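Local coordinates for Alr4995 protein (Nostoc sp., PDB 6LRF) that acts as a bifunctional arginine dihydrolase and ornithine cyclodeaminase, hydrolysing arginine to ornithine, carbon dioxide and ammonia and cyclising ornithine to proline, at residues 653-658 and 676-681; 594-599 and 607-612; 79-84 and 149-154; 144-149 and 281-286. All coordinates share one frame; numbering follows the deposited sequence.

Interaction 1 (653-658 and 676-681); sequences VCVDIN and VVTDVG
Val655 and Val676 pair in parallel register on two neighbouring strands, their side chains lying side by side on one face of the sheet. Val676 N donates to Cys654 O at 3.1 Å. The Val676 carbonyl then takes a weak bond from Asp656 N, and Thr678 N reaches Asp656 O at 3.2 Å from well above the carbonyl plane, a bent bond. Val677 CA, 3.1 Å from Asp656 O, adds a CA-H...O contact.

Beyond the pairing, Ile657 leans across. Its CB stands 3.8 Å from Thr678 O. CG1 is anti to the backbone N (chi1 -160°) and carries the chain forward without a close contact of its own, and the bend at chi2 (50°) brings the tip CD1 down on the backbone, 3.4 Å from Thr678 C and beside Asp679 N. On the face of Val655, the methyl CG1 meets Thr678 CG2 at 3.8 Å and Val680 CG2 at 4.1 Å, so one valine touches both the loop residue Thr678 and the first turn of helix 680-694. Helix 467-486 covers Val676 and Thr678 on this side.

Two N-caps follow the strands: Asn658 OD1 accepts from Ala660 N, and Asp679 OD1 from Leu682 N. This is part of the beta-alpha-beta unit 651-656, 659-665, 673-677 of the Rossmann-fold region. Its chemistry is divided: branched aliphatic groups fill the face of Val655 and Val676, main-chain bonds set the register, and side-chain oxygens serve the helix starts that follow.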
loop_
_atom_site.group_PDB
_atom_site.type_symbol
_atom_site.label_atom_id
_atom_site.label_comp_id
_atom_site.label_asym_id
_atom_site.label_seq_id
_atom_site.Cartn_x
_atom_site.Cartn_y
_atom_site.Cartn_z
ATOM N N VAL B 653 -22.593 0.804 -2.606
ATOM C CA VAL B 653 -21.497 0.300 -3.406
ATOM C C VAL B 653 -20.340 1.291 -3.335
ATOM O O VAL B 653 -20.474 2.453 -3.711
ATOM C CB VAL B 653 -21.916 0.067 -4.868
ATOM C CG1 VAL B 653 -20.766 -0.549 -5.648
ATOM C CG2 VAL B 653 -23.141 -0.829 -4.918
ATOM N N CYS B 654 -19.213 0.820 -2.829
ATOM C CA CYS B 654 -18.087 1.692 -2.532
ATOM C C CYS B 654 -16.856 1.298 -3.336
ATOM O O CYS B 654 -16.304 0.213 -3.147
ATOM C CB CYS B 654 -17.767 1.654 -1.041
ATOM S SG CYS B 654 -16.586 2.932 -0.531
ATOM N N VAL B 655 -16.425 2.176 -4.237
ATOM C CA VAL B 655 -15.256 1.899 -5.059
ATOM C C VAL B 655 -14.173 2.920 -4.780
ATOM O O VAL B 655 -14.423 4.127 -4.821
ATOM C CB VAL B 655 -15.609 1.908 -6.558
ATOM C CG1 VAL B 655 -14.450 1.372 -7.374
ATOM C CG2 VAL B 655 -16.869 1.077 -6.812
ATOM N N ASP B 656 -12.971 2.437 -4.489
ATOM C CA ASP B 656 -11.843 3.321 -4.222
ATOM C C ASP B 656 -10.561 2.515 -4.322
ATOM O O ASP B 656 -10.557 1.323 -4.026
ATOM C CB ASP B 656 -11.977 3.975 -2.839
ATOM C CG ASP B 656 -11.314 5.352 -2.770
ATOM O OD1 ASP B 656 -10.253 5.536 -3.416
ATOM O OD2 ASP B 656 -11.863 6.247 -2.074
ATOM N N ILE B 657 -9.477 3.151 -4.759
ATOM C CA ILE B 657 -8.195 2.454 -4.887
ATOM C C ILE B 657 -7.547 2.338 -3.509
ATOM O O ILE B 657 -6.672 1.499 -3.289
ATOM C CB ILE B 657 -7.225 3.166 -5.877
ATOM C CG1 ILE B 657 -6.141 2.198 -6.360
ATOM C CG2 ILE B 657 -6.582 4.404 -5.234
ATOM C CD1 ILE B 657 -6.670 0.869 -6.875
ATOM N N ASN B 658 -7.987 3.196 -2.592
ATOM C CA ASN B 658 -7.544 3.159 -1.206
ATOM C C ASN B 658 -8.425 2.226 -0.368
ATOM O O ASN B 658 -9.561 2.579 -0.034
ATOM C CB ASN B 658 -7.567 4.566 -0.604
ATOM C CG ASN B 658 -6.899 4.632 0.762
ATOM O OD1 ASN B 658 -6.722 3.614 1.438
ATOM N ND2 ASN B 658 -6.521 5.840 1.174
ATOM N N VAL B 676 -15.089 -2.633 -3.430
ATOM C CA VAL B 676 -13.953 -3.134 -4.205
ATOM C C VAL B 676 -12.836 -2.106 -4.191
ATOM O O VAL B 676 -13.080 -0.894 -4.251
ATOM C CB VAL B 676 -14.309 -3.468 -5.680
ATOM C CG1 VAL B 676 -14.919 -4.845 -5.784
ATOM C CG2 VAL B 676 -15.225 -2.426 -6.266
ATOM N N VAL B 677 -11.610 -2.604 -4.087
ATOM C CA VAL B 677 -10.428 -1.762 -4.107
ATOM C C VAL B 677 -9.817 -1.879 -5.476
ATOM O O VAL B 677 -9.179 -2.879 -5.796
ATOM C CB VAL B 677 -9.412 -2.164 -3.054
ATOM C CG1 VAL B 677 -8.200 -1.257 -3.144
ATOM C CG2 VAL B 677 -10.043 -2.077 -1.681
ATOM N N THR B 678 -10.043 -0.865 -6.298
ATOM C CA THR B 678 -9.696 -0.966 -7.700
ATOM C C THR B 678 -9.716 0.413 -8.351
ATOM O O THR B 678 -10.074 1.414 -7.724
ATOM C CB THR B 678 -10.662 -1.935 -8.433
ATOM O OG1 THR B 678 -10.099 -2.346 -9.684
ATOM C CG2 THR B 678 -12.034 -1.301 -8.656
ATOM N N ASP B 679 -9.280 0.457 -9.599
ATOM C CA ASP B 679 -9.363 1.653 -10.420
ATOM C C ASP B 679 -10.830 1.928 -10.721
ATOM O O ASP B 679 -11.515 1.055 -11.272
ATOM C CB ASP B 679 -8.566 1.447 -11.713
ATOM C CG ASP B 679 -8.624 2.645 -12.643
ATOM O OD1 ASP B 679 -9.736 2.977 -13.124
ATOM O OD2 ASP B 679 -7.549 3.227 -12.925
ATOM N N VAL B 680 -11.313 3.129 -10.395
ATOM C CA VAL B 680 -12.742 3.398 -10.528
ATOM C C VAL B 680 -13.132 3.524 -12.003
ATOM O O VAL B 680 -14.271 3.228 -12.394
ATOM C CB VAL B 680 -13.167 4.669 -9.732
ATOM C CG1 VAL B 680 -12.591 5.922 -10.363
ATOM C CG2 VAL B 680 -14.667 4.775 -9.670
ATOM N N GLY B 681 -12.182 3.936 -12.839
ATOM C CA GLY B 681 -12.432 3.970 -14.271
ATOM C C GLY B 681 -12.554 2.559 -14.813
ATOM O O GLY B 681 -13.411 2.275 -15.656
#

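Interaction 2 (594-599 and 607-612)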
loop_
_atom_site.group_PDB
_atom_site.type_symbol
_atom_site.label_atom_id
_atom_site.label_comp_id
_atom_site.label_asym_id
_atom_site.label_seq_id
_atom_site.Cartn_x
_atom_site.Cartn_y
_atom_site.Cartn_z
ATOM N N PHE B 594 -27.751 18.167 -8.829
ATOM C CA PHE B 594 -26.452 17.859 -8.260
ATOM C C PHE B 594 -26.190 18.828 -7.142
ATOM O O PHE B 594 -26.752 19.917 -7.124
ATOM C CB PHE B 594 -25.336 17.896 -9.316
ATOM C CG PHE B 594 -25.201 19.213 -10.028
ATOM C CD1 PHE B 594 -25.851 19.434 -11.239
ATOM C CD2 PHE B 594 -24.413 20.225 -9.500
ATOM C CE1 PHE B 594 -25.725 20.648 -11.893
ATOM C CE2 PHE B 594 -24.277 21.435 -10.149
ATOM C CZ PHE B 594 -24.936 21.650 -11.348
ATOM N N VAL B 595 -25.379 18.407 -6.179
ATOM C CA VAL B 595 -24.954 19.298 -5.109
ATOM C C VAL B 595 -23.444 19.216 -5.005
ATOM O O VAL B 595 -22.865 18.117 -4.909
ATOM C CB VAL B 595 -25.594 18.939 -3.746
ATOM C CG1 VAL B 595 -25.105 19.895 -2.649
ATOM C CG2 VAL B 595 -27.119 18.951 -3.838
ATOM N N LEU B 596 -22.799 20.374 -5.055
ATOM C CA LEU B 596 -21.366 20.443 -4.822
ATOM C C LEU B 596 -21.115 21.034 -3.434
ATOM O O LEU B 596 -21.353 22.212 -3.205
ATOM C CB LEU B 596 -20.683 21.279 -5.906
ATOM C CG LEU B 596 -21.011 20.864 -7.350
ATOM C CD1 LEU B 596 -20.349 21.792 -8.343
ATOM C CD2 LEU B 596 -20.593 19.430 -7.626
ATOM N N ALA B 597 -20.667 20.201 -2.502
ATOM C CA ALA B 597 -20.350 20.679 -1.152
ATOM C C ALA B 597 -18.953 21.230 -1.137
ATOM O O ALA B 597 -18.028 20.572 -1.620
ATOM C CB ALA B 597 -20.473 19.574 -0.137
ATOM N N GLY B 598 -18.785 22.421 -0.579
ATOM C CA GLY B 598 -17.472 23.037 -0.529
ATOM C C GLY B 598 -16.516 22.304 0.398
ATOM O O GLY B 598 -16.925 21.424 1.155
ATOM N N SER B 599 -15.244 22.682 0.341
ATOM C CA SER B 599 -14.236 22.185 1.269
ATOM C C SER B 599 -13.190 23.276 1.501
ATOM O O SER B 599 -13.138 24.264 0.756
ATOM C CB SER B 599 -13.587 20.906 0.745
ATOM O OG SER B 599 -12.534 21.197 -0.151
ATOM N N PRO B 607 -19.434 28.950 -8.839
ATOM C CA PRO B 607 -20.588 29.597 -8.208
ATOM C C PRO B 607 -21.614 28.575 -7.745
ATOM O O PRO B 607 -22.414 28.867 -6.862
ATOM C CB PRO B 607 -21.153 30.493 -9.320
ATOM C CG PRO B 607 -20.558 29.996 -10.577
ATOM C CD PRO B 607 -19.249 29.353 -10.241
ATOM N N ASP B 608 -21.594 27.381 -8.322
ATOM C CA ASP B 608 -22.541 26.342 -7.912
ATOM C C ASP B 608 -22.192 25.722 -6.552
ATOM O O ASP B 608 -23.046 25.134 -5.896
ATOM C CB ASP B 608 -22.599 25.227 -8.959
ATOM C CG ASP B 608 -23.146 25.715 -10.312
ATOM O OD1 ASP B 608 -22.425 26.436 -11.040
ATOM O OD2 ASP B 608 -24.300 25.370 -10.636
ATOM N N THR B 609 -20.926 25.827 -6.154
ATOM C CA THR B 609 -20.434 25.129 -4.970
ATOM C C THR B 609 -21.000 25.759 -3.689
ATOM O O THR B 609 -20.912 26.973 -3.478
ATOM C CB THR B 609 -18.898 25.113 -4.950
ATOM O OG1 THR B 609 -18.430 24.443 -6.130
ATOM C CG2 THR B 609 -18.364 24.342 -3.726
ATOM N N GLN B 610 -21.609 24.920 -2.857
ATOM C CA GLN B 610 -22.215 25.360 -1.610
ATOM C C GLN B 610 -21.159 25.443 -0.483
ATOM O O GLN B 610 -20.720 24.424 0.057
ATOM C CB GLN B 610 -23.364 24.407 -1.242
ATOM C CG GLN B 610 -24.081 24.747 0.070
ATOM C CD GLN B 610 -24.676 26.141 0.068
ATOM O OE1 GLN B 610 -24.010 27.119 0.453
ATOM N NE2 GLN B 610 -25.933 26.250 -0.382
HETATM N N MSE B 611 -20.745 26.662 -0.149
HETATM C CA MSE B 611 -19.709 26.892 0.854
HETATM C C MSE B 611 -20.284 27.012 2.268
HETATM O O MSE B 611 -19.534 27.111 3.234
HETATM C CB MSE B 611 -18.907 28.161 0.512
HETATM C CG MSE B 611 -18.196 28.116 -0.857
HETATM SE SE MSE B 611 -16.892 26.668 -1.031
HETATM C CE MSE B 611 -15.316 27.469 -0.217
ATOM N N ASP B 612 -21.608 27.050 2.386
ATOM C CA ASP B 612 -22.247 26.987 3.702
ATOM C C ASP B 612 -22.521 25.526 3.984
ATOM O O ASP B 612 -23.458 24.942 3.443
ATOM C CB ASP B 612 -23.533 27.821 3.741
ATOM C CG ASP B 612 -24.326 27.675 5.073
ATOM O OD1 ASP B 612 -24.121 26.712 5.852
ATOM O OD2 ASP B 612 -25.197 28.530 5.329
#
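Gly598 is the tight point of this contact: its CA lies 3.6 Å from Thr609 CG2 and 3.7 Å from SE of Met611, a selenomethionine whose bend at chi2 (-60°) brings the selenium back toward the glycine. Two main-chain bonds set the spacing. Gln610 N points almost straight at Leu596 O (2.7 Å), while Gly598 N reaches Gln610 O at 2.9 Å from above the carbonyl plane. Leu596 CB lies 3.9 Å from Thr609 OG1, the two side chains crossing at about a right angle. Thr609 keeps CG2 anti to its N (chi1 -60° for OG1), which aims the methyl at Gly598 and leaves OG1 to bond Asn524 OD1. With an alanine here, Asn524 would probably lose its hydroxyl mate and a gap would open beside Gly598.

The other end is looser. Asp608 OD2 stands at the edge of the Phe594 ring, 3.8 Å from CZ, and both residues are partly exposed; OD1 of the same carboxylate takes the N-H of Ile570. The loop thus runs beside strand 594-597, an outermost strand of the parallel sheet, whose other neighbour is strand 519-523. Helix 613-624 packs on Val595 and Ala597, and Ile600 of a neighbouring subunit touches Ala597.

Interaction 3 (79-84 and 149-154)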
loop_
_atom_site.group_PDB
_atom_site.type_symbol
_atom_site.label_atom_id
_atom_site.label_comp_id
_atom_site.label_asym_id
_atom_site.label_seq_id
_atom_site.Cartn_x
_atom_site.Cartn_y
_atom_site.Cartn_z
ATOM N N ASN B 79 4.221 25.570 -57.414
ATOM C CA ASN B 79 5.275 25.575 -56.391
ATOM C C ASN B 79 5.431 24.239 -55.664
ATOM O O ASN B 79 4.438 23.577 -55.372
ATOM C CB ASN B 79 4.997 26.663 -55.357
ATOM C CG ASN B 79 5.068 28.045 -55.948
ATOM O OD1 ASN B 79 6.047 28.393 -56.615
ATOM N ND2 ASN B 79 4.015 28.834 -55.740
ATOM N N VAL B 80 6.667 23.853 -55.358
ATOM C CA VAL B 80 6.890 22.695 -54.501
ATOM C C VAL B 80 7.900 23.068 -53.418
ATOM O O VAL B 80 8.877 23.758 -53.689
ATOM C CB VAL B 80 7.365 21.435 -55.310
ATOM C CG1 VAL B 80 8.390 21.805 -56.324
ATOM C CG2 VAL B 80 7.940 20.357 -54.383
ATOM N N VAL B 81 7.625 22.671 -52.173
ATOM C CA VAL B 81 8.659 22.687 -51.142
ATOM C C VAL B 81 9.216 21.271 -51.117
ATOM O O VAL B 81 8.487 20.313 -50.870
ATOM C CB VAL B 81 8.144 23.089 -49.743
ATOM C CG1 VAL B 81 9.321 23.148 -48.739
ATOM C CG2 VAL B 81 7.429 24.442 -49.802
ATOM N N LEU B 82 10.499 21.149 -51.442
ATOM C CA LEU B 82 11.197 19.875 -51.445
ATOM C C LEU B 82 11.326 19.320 -50.029
ATOM O O LEU B 82 11.639 20.055 -49.107
ATOM C CB LEU B 82 12.585 20.059 -52.062
ATOM C CG LEU B 82 13.403 18.822 -52.414
ATOM C CD1 LEU B 82 12.774 18.082 -53.582
ATOM C CD2 LEU B 82 14.840 19.242 -52.749
ATOM N N SER B 83 11.104 18.027 -49.856
ATOM C CA SER B 83 11.398 17.420 -48.567
ATOM C C SER B 83 12.878 17.481 -48.228
ATOM O O SER B 83 13.745 17.304 -49.097
ATOM C CB SER B 83 10.928 15.972 -48.530
ATOM O OG SER B 83 9.510 15.923 -48.455
ATOM N N ARG B 84 13.151 17.764 -46.958
ATOM C CA ARG B 84 14.456 17.524 -46.373
ATOM C C ARG B 84 14.288 16.424 -45.308
ATOM O O ARG B 84 13.673 16.656 -44.260
ATOM C CB ARG B 84 15.035 18.809 -45.775
ATOM C CG ARG B 84 16.405 18.642 -45.087
ATOM C CD ARG B 84 17.410 17.895 -45.960
ATOM N NE ARG B 84 18.730 17.782 -45.330
ATOM C CZ ARG B 84 19.768 17.135 -45.861
ATOM N NH1 ARG B 84 20.928 17.089 -45.214
ATOM N NH2 ARG B 84 19.649 16.528 -47.039
ATOM N N ALA B 149 4.263 28.385 -45.454
ATOM C CA ALA B 149 3.237 29.399 -45.578
ATOM C C ALA B 149 3.689 30.496 -46.544
ATOM O O ALA B 149 2.933 30.927 -47.405
ATOM C CB ALA B 149 2.921 29.975 -44.225
ATOM N N LYS B 150 4.929 30.939 -46.369
ATOM C CA LYS B 150 5.540 31.999 -47.177
ATOM C C LYS B 150 5.713 31.575 -48.638
ATOM O O LYS B 150 5.385 32.319 -49.551
ATOM C CB LYS B 150 6.895 32.379 -46.573
ATOM C CG LYS B 150 7.669 33.430 -47.336
ATOM C CD LYS B 150 8.985 33.781 -46.637
ATOM C CE LYS B 150 9.922 32.578 -46.554
ATOM N NZ LYS B 150 11.295 32.992 -46.138
ATOM N N TRP B 151 6.207 30.361 -48.846
ATOM C CA TRP B 151 6.522 29.867 -50.183
ATOM C C TRP B 151 5.324 29.343 -50.955
ATOM O O TRP B 151 5.328 29.351 -52.192
ATOM C CB TRP B 151 7.563 28.761 -50.096
ATOM C CG TRP B 151 8.930 29.245 -49.779
ATOM C CD1 TRP B 151 9.425 30.510 -49.966
ATOM C CD2 TRP B 151 9.998 28.472 -49.239
ATOM N NE1 TRP B 151 10.743 30.566 -49.569
ATOM C CE2 TRP B 151 11.119 29.324 -49.127
ATOM C CE3 TRP B 151 10.120 27.139 -48.830
ATOM C CZ2 TRP B 151 12.338 28.885 -48.626
ATOM C CZ3 TRP B 151 11.338 26.704 -48.346
ATOM C CH2 TRP B 151 12.428 27.575 -48.245
ATOM N N LEU B 152 4.308 28.850 -50.253
ATOM C CA LEU B 152 3.141 28.361 -50.971
ATOM C C LEU B 152 1.995 29.365 -50.898
ATOM O O LEU B 152 0.934 29.132 -51.472
ATOM C CB LEU B 152 2.708 26.999 -50.445
ATOM C CG LEU B 152 3.741 25.875 -50.559
ATOM C CD1 LEU B 152 3.131 24.591 -50.095
ATOM C CD2 LEU B 152 4.262 25.698 -51.980
ATOM N N ASP B 153 2.234 30.478 -50.198
ATOM C CA ASP B 153 1.257 31.561 -50.026
ATOM C C ASP B 153 -0.099 31.049 -49.494
ATOM O O ASP B 153 -1.137 31.202 -50.146
ATOM C CB ASP B 153 1.069 32.313 -51.359
ATOM C CG ASP B 153 0.722 33.794 -51.169
ATOM O OD1 ASP B 153 0.818 34.298 -50.032
ATOM O OD2 ASP B 153 0.370 34.468 -52.167
ATOM N N ILE B 154 -0.086 30.458 -48.302
ATOM C CA ILE B 154 -1.266 29.793 -47.763
ATOM C C ILE B 154 -1.276 29.804 -46.236
ATOM O O ILE B 154 -0.220 29.900 -45.615
ATOM C CB ILE B 154 -1.355 28.340 -48.279
ATOM C CG1 ILE B 154 -2.737 27.760 -47.992
ATOM C CG2 ILE B 154 -0.247 27.476 -47.692
ATOM C CD1 ILE B 154 -3.124 26.623 -48.885
HETATM O O HOH W 1 1.660 28.039 -54.261
#
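Asn79 and Leu152 have their CA atoms 6.5 Å apart, and Val81 and Trp151 theirs 7.6 Å apart, so strand 79-82 passes the C-terminal end of helix 145-152 at side-chain distance, with no direct hydrogen bond between them. Asn79 and Val81, alternate residues of the strand, both point at the helix.

Val81 fits between two helix side chains. Its CG2 sits at the edge of the Trp151 indole, near the ring plane and 3.9 Å from CE3, and also reaches Leu152 CG at 4.0 Å. CG1, anti to the backbone N (chi1 -177°), touches the same benzo edge, 4.1 Å from CZ3. An alanine in place of Val81 is likely to open a gap between this edge and Leu152, leaving both without their shared partner. Tyr109 stacks on Trp151, and Tyr147 meets it with the planes inclined.

Next to this, Leu152 CD2 presses on Asn79 CB at 3.6 Å. The amide of Asn79 turns to a water: ND2 donates to it at 2.9 Å, and the water donates to Leu152 O at 3.1 Å. Just beyond, Asp153 takes positive phi and Ile154 N bonds back to Ala149 O, as the chain leaves the helix.

The joint between the three-stranded sheet and the helix is thus held by apolar contact, with one water relaying the asparagine's N-H to a carbonyl of the last turn.

Interaction 4 (144-149 and 281-286); sequences SHPYLA and VYVESR
Ala149 N bonds to His145 O at 3.1 Å, one turn of helix 145-152 whose residues His145, Pro146 and Ala149 face the segment 281-286. Across the contact itself there is no hydrogen bond; methyl and ring carbons do the touching.

Val281 supplies the nearest group. Its CG1 is directed at the helix and lies 3.5 Å from Ala149 CB, tighter than ordinary carbon contact, while also standing 3.9 Å from Pro146 CA and 4.2 Å from Pro146 CB. The valine has chi1 -35°, turned well off the staggered value, which suggests some strain in fitting this methyl over the turn.

Further along, the pyrrolidine of Pro146 meets Val283 at about a right angle. Its CG touches Val283 CB at 4.0 Å and CG1 at 4.1 Å. The other methyl of that valine, CG2, lies beside the backbone N and anti to the carbonyl carbon, and it rests on His145 CB at 4.0 Å. Only the root of the histidine takes part here: its imidazole swings away, where ND1 bonds Ser158 OG and NE2 bonds Gly135 O, so both ring nitrogens are engaged and the ring's rotation is probably fixed.

Those partners belong to strands 155-160 and 132-136, which run parallel beside one another, with the helix between them in the chain. The arrangement is a beta-alpha-beta crossover whose helix also packs on the start of strand 280-292, which lies next to 155-160 in the same sheet.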
loop_
_atom_site.group_PDB
_atom_site.type_symbol
_atom_site.label_atom_id
_atom_site.label_comp_id
_atom_site.label_asym_id
_atom_site.label_seq_id
_atom_site.Cartn_x
_atom_site.Cartn_y
_atom_site.Cartn_z
ATOM N N SER B 144 9.646 24.538 -39.769
ATOM C CA SER B 144 9.473 24.505 -41.223
ATOM C C SER B 144 8.143 25.135 -41.652
ATOM O O SER B 144 7.978 25.536 -42.807
ATOM C CB SER B 144 9.566 23.071 -41.758
ATOM O OG SER B 144 8.453 22.278 -41.344
ATOM N N HIS B 145 7.198 25.243 -40.726
ATOM C CA HIS B 145 5.851 25.621 -41.102
ATOM C C HIS B 145 5.751 27.058 -41.636
ATOM O O HIS B 145 5.011 27.289 -42.601
ATOM C CB HIS B 145 4.889 25.391 -39.925
ATOM C CG HIS B 145 4.746 23.944 -39.557
ATOM N ND1 HIS B 145 3.835 23.488 -38.629
ATOM C CD2 HIS B 145 5.392 22.846 -40.017
ATOM C CE1 HIS B 145 3.940 22.175 -38.520
ATOM N NE2 HIS B 145 4.871 21.760 -39.358
ATOM N N PRO B 146 6.480 28.020 -41.040
ATOM C CA PRO B 146 6.428 29.360 -41.654
ATOM C C PRO B 146 6.989 29.436 -43.086
ATOM O O PRO B 146 6.589 30.314 -43.844
ATOM C CB PRO B 146 7.289 30.215 -40.717
ATOM C CG PRO B 146 7.191 29.494 -39.372
ATOM C CD PRO B 146 7.198 28.036 -39.748
ATOM N N TYR B 147 7.917 28.549 -43.432
ATOM C CA TYR B 147 8.465 28.498 -44.780
ATOM C C TYR B 147 7.395 28.027 -45.744
ATOM O O TYR B 147 7.261 28.555 -46.855
ATOM C CB TYR B 147 9.674 27.563 -44.835
ATOM C CG TYR B 147 10.929 28.114 -44.192
ATOM C CD1 TYR B 147 11.847 28.846 -44.931
ATOM C CD2 TYR B 147 11.208 27.879 -42.848
ATOM C CE1 TYR B 147 13.011 29.347 -44.340
ATOM C CE2 TYR B 147 12.361 28.374 -42.250
ATOM C CZ TYR B 147 13.258 29.103 -43.004
ATOM O OH TYR B 147 14.405 29.590 -42.423
ATOM N N LEU B 148 6.626 27.033 -45.309
ATOM C CA LEU B 148 5.570 26.492 -46.137
ATOM C C LEU B 148 4.572 27.588 -46.466
ATOM O O LEU B 148 4.092 27.710 -47.602
ATOM C CB LEU B 148 4.859 25.345 -45.433
ATOM C CG LEU B 148 5.726 24.221 -44.912
ATOM C CD1 LEU B 148 4.826 23.153 -44.313
ATOM C CD2 LEU B 148 6.555 23.657 -46.041
ATOM N N ALA B 149 4.263 28.385 -45.454
ATOM C CA ALA B 149 3.237 29.399 -45.578
ATOM C C ALA B 149 3.689 30.496 -46.544
ATOM O O ALA B 149 2.933 30.927 -47.405
ATOM C CB ALA B 149 2.921 29.975 -44.225
ATOM N N VAL B 281 0.771 32.437 -40.856
ATOM C CA VAL B 281 1.417 31.542 -39.888
ATOM C C VAL B 281 0.951 31.865 -38.463
ATOM O O VAL B 281 0.819 33.036 -38.095
ATOM C CB VAL B 281 2.993 31.613 -39.952
ATOM C CG1 VAL B 281 3.479 31.841 -41.371
ATOM C CG2 VAL B 281 3.568 32.692 -39.040
ATOM N N TYR B 282 0.688 30.828 -37.670
ATOM C CA TYR B 282 0.398 31.034 -36.250
ATOM C C TYR B 282 1.607 30.692 -35.382
ATOM O O TYR B 282 1.649 31.032 -34.194
ATOM C CB TYR B 282 -0.825 30.222 -35.823
ATOM C CG TYR B 282 -2.067 30.610 -36.580
ATOM C CD1 TYR B 282 -2.834 31.701 -36.190
ATOM C CD2 TYR B 282 -2.459 29.905 -37.702
ATOM C CE1 TYR B 282 -3.972 32.067 -36.893
ATOM C CE2 TYR B 282 -3.588 30.263 -38.412
ATOM C CZ TYR B 282 -4.343 31.343 -38.004
ATOM O OH TYR B 282 -5.475 31.689 -38.719
ATOM N N VAL B 283 2.595 30.031 -35.985
ATOM C CA VAL B 283 3.835 29.708 -35.293
ATOM C C VAL B 283 4.510 30.991 -34.811
ATOM O O VAL B 283 4.637 31.970 -35.560
ATOM C CB VAL B 283 4.783 28.903 -36.204
ATOM C CG1 VAL B 283 6.100 28.603 -35.496
ATOM C CG2 VAL B 283 4.096 27.610 -36.653
ATOM N N GLU B 284 4.906 30.985 -33.540
ATOM C CA GLU B 284 5.589 32.112 -32.909
ATOM C C GLU B 284 6.964 31.719 -32.379
ATOM O O GLU B 284 7.214 30.559 -32.065
ATOM C CB GLU B 284 4.767 32.665 -31.752
ATOM C CG GLU B 284 3.544 33.419 -32.161
ATOM C CD GLU B 284 2.806 33.970 -30.960
ATOM O OE1 GLU B 284 3.245 33.693 -29.815
ATOM O OE2 GLU B 284 1.810 34.692 -31.159
ATOM N N SER B 285 7.836 32.712 -32.264
ATOM C CA SER B 285 9.211 32.505 -31.853
ATOM C C SER B 285 9.622 33.604 -30.909
ATOM O O SER B 285 9.141 34.729 -31.009
ATOM C CB SER B 285 10.147 32.479 -33.057
ATOM O OG SER B 285 10.272 31.162 -33.556
ATOM N N ARG B 286 10.533 33.262 -30.006
ATOM C CA ARG B 286 10.972 34.161 -28.957
ATOM C C ARG B 286 12.338 33.682 -28.484
ATOM O O ARG B 286 12.540 32.494 -28.268
ATOM C CB ARG B 286 9.952 34.171 -27.820
ATOM C CG ARG B 286 10.166 35.210 -26.754
ATOM C CD ARG B 286 8.893 35.378 -25.958
ATOM N NE ARG B 286 9.117 36.061 -24.689
ATOM C CZ ARG B 286 8.137 36.538 -23.925
ATOM N NH1 ARG B 286 6.879 36.409 -24.328
ATOM N NH2 ARG B 286 8.410 37.146 -22.769
#

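In the fold
From the N terminus, interaction 3 comes first, closing the long loop from strand 79-82 to the end of helix 145-152. Interaction 4 starts on that helix before interaction 3 has closed and ends on strand 280-292, so the two cross; they share Ala149, and Val81 CG1 packs on Leu148 CD2 at 3.9 Å. Together they tie the three-stranded sheet and strand 280-292 of the six-stranded mixed sheet to helix 145-152. Interactions 2 and 1 follow in series, at the two outermost strands of the Rossmann-fold sheet: interaction 2 closes a short loop, interaction 1 a beta-alpha-beta unit through helix 659-665. Their centres are 24 Å apart, across the chain's centre from the first pair.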